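Local atomic coordinates of periplasmic beta-glucosidase (Pseudomonas aeruginosa, PDB entry 6R5T), a protein that probably hydrolyses terminal, non-reducing beta-D-glucosyl residues, releasing beta-D-glucose, as a periplasmic member of glycoside hydrolase family 3. Residues F178-A183 / N191-S196. The protein carries 1 engineered substitution. Sequence-based numbering, arbitrary orientation.
Sequences FALYGA and NTVDMS
Val193 packs its two methyls against the turn formed by Leu180 to Ala183. CG1, anti to the backbone N (chi1 175°), reaches both CB of Leu180 and CB of Ala183 at 3.8 Å, while CG2 lies against the main chain, 3.4 Å from Leu180 O and 3.7 Å from Ala183 C. That Leu180 oxygen also accepts the turn-closing bond from Ala183 N (3.0 Å). Met195 extends the apolar patch: its chain bends at chi3 (64°), which brings CE to 3.7 Å from Ala183 CB, and its sulfur meets the CD1 branch of Leu180.

No direct hydrogen bond joins the two segments; their polar link runs through two waters, which meet residues 191-196 at Asn191 and Asp194, before and after Val193. One water donates to Ala183 O (2.8 Å) and accepts from Asp194 N. The other donates to the carbonyl oxygens of Tyr181 and Asn191, the latter 2.9 Å away.

The side chain of Tyr181 leaves the backbone away from residues 191-196; its hydroxyl hydrogen-bonds Arg137 of the glycan pocket, and the side chain comes within about 4 Å of a bound glucose. The long loop between strand 172-178 of the family's TIM-barrel-like N-terminal domain and helix 197-204 begins with a cis peptide between Phe178 and Ala179 and doubles back so that its two ends meet. Beyond Met195, Ser196 caps helix 197-204 and bonds Asp194 of the second subunit, placing this end of the loop at the dimer interface. Tyr204 of that helix touches Leu180, Ala183 and Met195, and Ile226 of strand 225-226 packs on Leu180.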
ATOM      1  N   PHE A 178      -6.081   5.678 -18.830  1.00 12.21           N
ATOM      2  CA  PHE A 178      -5.163   4.611 -19.295  1.00 12.10           C
ATOM      3  C   PHE A 178      -3.770   5.024 -18.858  1.00 11.90           C
ATOM      4  O   PHE A 178      -3.213   5.980 -19.435  1.00 12.99           O
ATOM      5  CB  PHE A 178      -5.308   4.512 -20.812  1.00 12.80           C
ATOM      6  CG  PHE A 178      -4.620   3.328 -21.413  1.00 13.14           C
ATOM      7  CD1 PHE A 178      -4.984   2.052 -21.067  1.00 13.82           C
ATOM      8  CD2 PHE A 178      -3.648   3.498 -22.392  1.00 13.49           C
ATOM      9  CE1 PHE A 178      -4.392   0.953 -21.673  1.00 13.93           C
ATOM     10  CE2 PHE A 178      -3.008   2.400 -22.960  1.00 14.64           C
ATOM     11  CZ  PHE A 178      -3.389   1.116 -22.605  1.00 14.72           C
ATOM     12  N   ALA A 179      -3.157   4.368 -17.839  1.00 11.44           N
ATOM     13  CA  ALA A 179      -3.676   3.191 -17.152  1.00 11.35           C
ATOM     14  C   ALA A 179      -3.185   3.193 -15.705  1.00 11.17           C
ATOM     15  O   ALA A 179      -2.162   3.791 -15.397  1.00 12.28           O
ATOM     16  CB  ALA A 179      -3.197   1.926 -17.841  1.00 13.80           C
ATOM     17  N   LEU A 180      -3.896   2.388 -14.893  1.00 12.32           N
ATOM     18  CA  LEU A 180      -3.494   1.955 -13.535  1.00 11.75           C
ATOM     19  C   LEU A 180      -3.675   3.072 -12.504  1.00 12.85           C
ATOM     20  O   LEU A 180      -3.154   2.944 -11.386  1.00 13.14           O
ATOM     21  CB  LEU A 180      -2.035   1.484 -13.505  1.00 12.36           C
ATOM     22  CG  LEU A 180      -1.558   0.540 -14.603  1.00 13.37           C
ATOM     23  CD1 LEU A 180      -0.160   0.054 -14.283  1.00 11.89           C
ATOM     24  CD2 LEU A 180      -2.514  -0.604 -14.840  1.00 13.04           C
ATOM     25  N   TYR A 181      -4.385   4.131 -12.862  1.00 13.12           N
ATOM     26  CA  TYR A 181      -4.444   5.376 -12.073  1.00 12.70           C
ATOM     27  C   TYR A 181      -4.934   5.115 -10.638  1.00 11.34           C
ATOM     28  O   TYR A 181      -4.464   5.760  -9.697  1.00 12.90           O
ATOM     29  CB  TYR A 181      -5.338   6.328 -12.852  1.00 12.61           C
ATOM     30  CG  TYR A 181      -5.542   7.703 -12.286  1.00 12.26           C
ATOM     31  CD1 TYR A 181      -4.546   8.458 -11.709  1.00 13.54           C
ATOM     32  CD2 TYR A 181      -6.792   8.263 -12.413  1.00 13.18           C
ATOM     33  CE1 TYR A 181      -4.826   9.725 -11.187  1.00 14.01           C
ATOM     34  CE2 TYR A 181      -7.071   9.533 -11.969  1.00 12.59           C
ATOM     35  CZ  TYR A 181      -6.095  10.255 -11.320  1.00 13.95           C
ATOM     36  OH  TYR A 181      -6.414  11.508 -10.853  1.00 16.06           O
ATOM     37  N   GLY A 182      -5.815   4.168 -10.470  1.00 11.19           N
ATOM     38  CA  GLY A 182      -6.413   3.869  -9.153  1.00 11.93           C
ATOM     39  C   GLY A 182      -5.504   3.091  -8.223  1.00 13.87           C
ATOM     40  O   GLY A 182      -5.912   2.812  -7.074  1.00 13.13           O
ATOM     41  N   ALA A 183      -4.303   2.669  -8.681  1.00 12.89           N
ATOM     42  CA  ALA A 183      -3.316   2.002  -7.800  1.00 12.83           C
ATOM     43  C   ALA A 183      -2.328   2.977  -7.165  1.00 12.90           C
ATOM     44  O   ALA A 183      -1.271   2.537  -6.636  1.00 13.92           O
ATOM     45  CB  ALA A 183      -2.646   0.878  -8.575  1.00 11.72           C
ATOM     46  N   ASN A 191      -0.412   9.849  -7.512  1.00 11.80           N
ATOM     47  CA  ASN A 191       0.869   9.323  -6.994  1.00 11.70           C
ATOM     48  C   ASN A 191       1.299   8.096  -7.796  1.00 12.11           C
ATOM     49  O   ASN A 191       0.524   7.456  -8.549  1.00 12.66           O
ATOM     50  CB  ASN A 191       0.787   8.986  -5.504  1.00 11.95           C
ATOM     51  CG  ASN A 191       2.142   8.900  -4.827  1.00 11.64           C
ATOM     52  OD1 ASN A 191       3.136   9.453  -5.337  1.00 13.98           O
ATOM     53  ND2 ASN A 191       2.201   8.236  -3.686  1.00 11.88           N
ATOM     54  N   THR A 192       2.571   7.824  -7.632  1.00 11.45           N
ATOM     55  CA  THR A 192       3.294   6.678  -8.194  1.00 11.97           C
ATOM     56  C   THR A 192       2.487   5.388  -8.211  1.00 12.40           C
ATOM     57  O   THR A 192       1.899   5.011  -7.197  1.00 12.84           O
ATOM     58  CB  THR A 192       4.495   6.461  -7.275  1.00 13.36           C
ATOM     59  OG1 THR A 192       5.228   7.689  -7.294  1.00 13.06           O
ATOM     60  CG2 THR A 192       5.365   5.308  -7.722  1.00 14.37           C
ATOM     61  N   VAL A 193       2.554   4.674  -9.335  1.00 11.47           N
ATOM     62  CA  VAL A 193       1.997   3.327  -9.456  1.00 12.64           C
ATOM     63  C   VAL A 193       3.110   2.399  -9.822  1.00 13.45           C
ATOM     64  O   VAL A 193       3.854   2.653 -10.800  1.00 12.88           O
ATOM     65  CB  VAL A 193       0.826   3.229 -10.442  1.00 12.83           C
ATOM     66  CG1 VAL A 193       0.376   1.784 -10.627  1.00 14.53           C
ATOM     67  CG2 VAL A 193      -0.337   4.119 -10.004  1.00 12.23           C
ATOM     68  N   ASP A 194       3.250   1.358  -9.023  1.00 14.51           N
ATOM     69  CA  ASP A 194       4.359   0.407  -9.238  1.00 14.21           C
ATOM     70  C   ASP A 194       3.786  -0.978  -9.061  1.00 14.40           C
ATOM     71  O   ASP A 194       3.211  -1.229  -7.986  1.00 15.90           O
ATOM     72  CB  ASP A 194       5.510   0.711  -8.287  1.00 15.77           C
ATOM     73  CG  ASP A 194       6.694  -0.176  -8.553  1.00 18.85           C
ATOM     74  OD1 ASP A 194       6.700  -1.330  -8.034  1.00 18.78           O
ATOM     75  OD2 ASP A 194       7.559   0.295  -9.278  1.00 20.31           O
ATOM     76  N   MET A 195       3.857  -1.833 -10.083  1.00 13.68           N
ATOM     77  CA  MET A 195       3.279  -3.169  -9.958  1.00 15.16           C
ATOM     78  C   MET A 195       3.931  -4.106 -10.972  1.00 14.17           C
ATOM     79  O   MET A 195       4.509  -3.671 -11.945  1.00 14.38           O
ATOM     80  CB  MET A 195       1.744  -3.187 -10.107  1.00 17.73           C
ATOM     81  CG  MET A 195       1.232  -2.918 -11.457  1.00 17.85           C
ATOM     82  SD  MET A 195      -0.582  -3.107 -11.666  1.00 16.06           S
ATOM     83  CE  MET A 195      -1.147  -1.805 -10.561  1.00 16.68           C
ATOM     84  N   SER A 196       3.833  -5.390 -10.683  1.00 14.58           N
ATOM     85  CA  SER A 196       4.374  -6.430 -11.579  1.00 14.38           C
ATOM     86  C   SER A 196       3.593  -6.472 -12.890  1.00 15.41           C
ATOM     87  O   SER A 196       2.378  -6.137 -12.940  1.00 14.06           O
ATOM     88  CB  SER A 196       4.364  -7.787 -10.887  1.00 14.42           C
ATOM     89  OG  SER A 196       3.031  -8.343 -10.865  1.00 15.37           O
TER
HETATM   90  O   HOH W   1      -2.083   7.972  -9.624  1.00 15.51           O
HETATM   91  O   HOH W   2       1.177   1.192  -6.800  1.00 24.55           O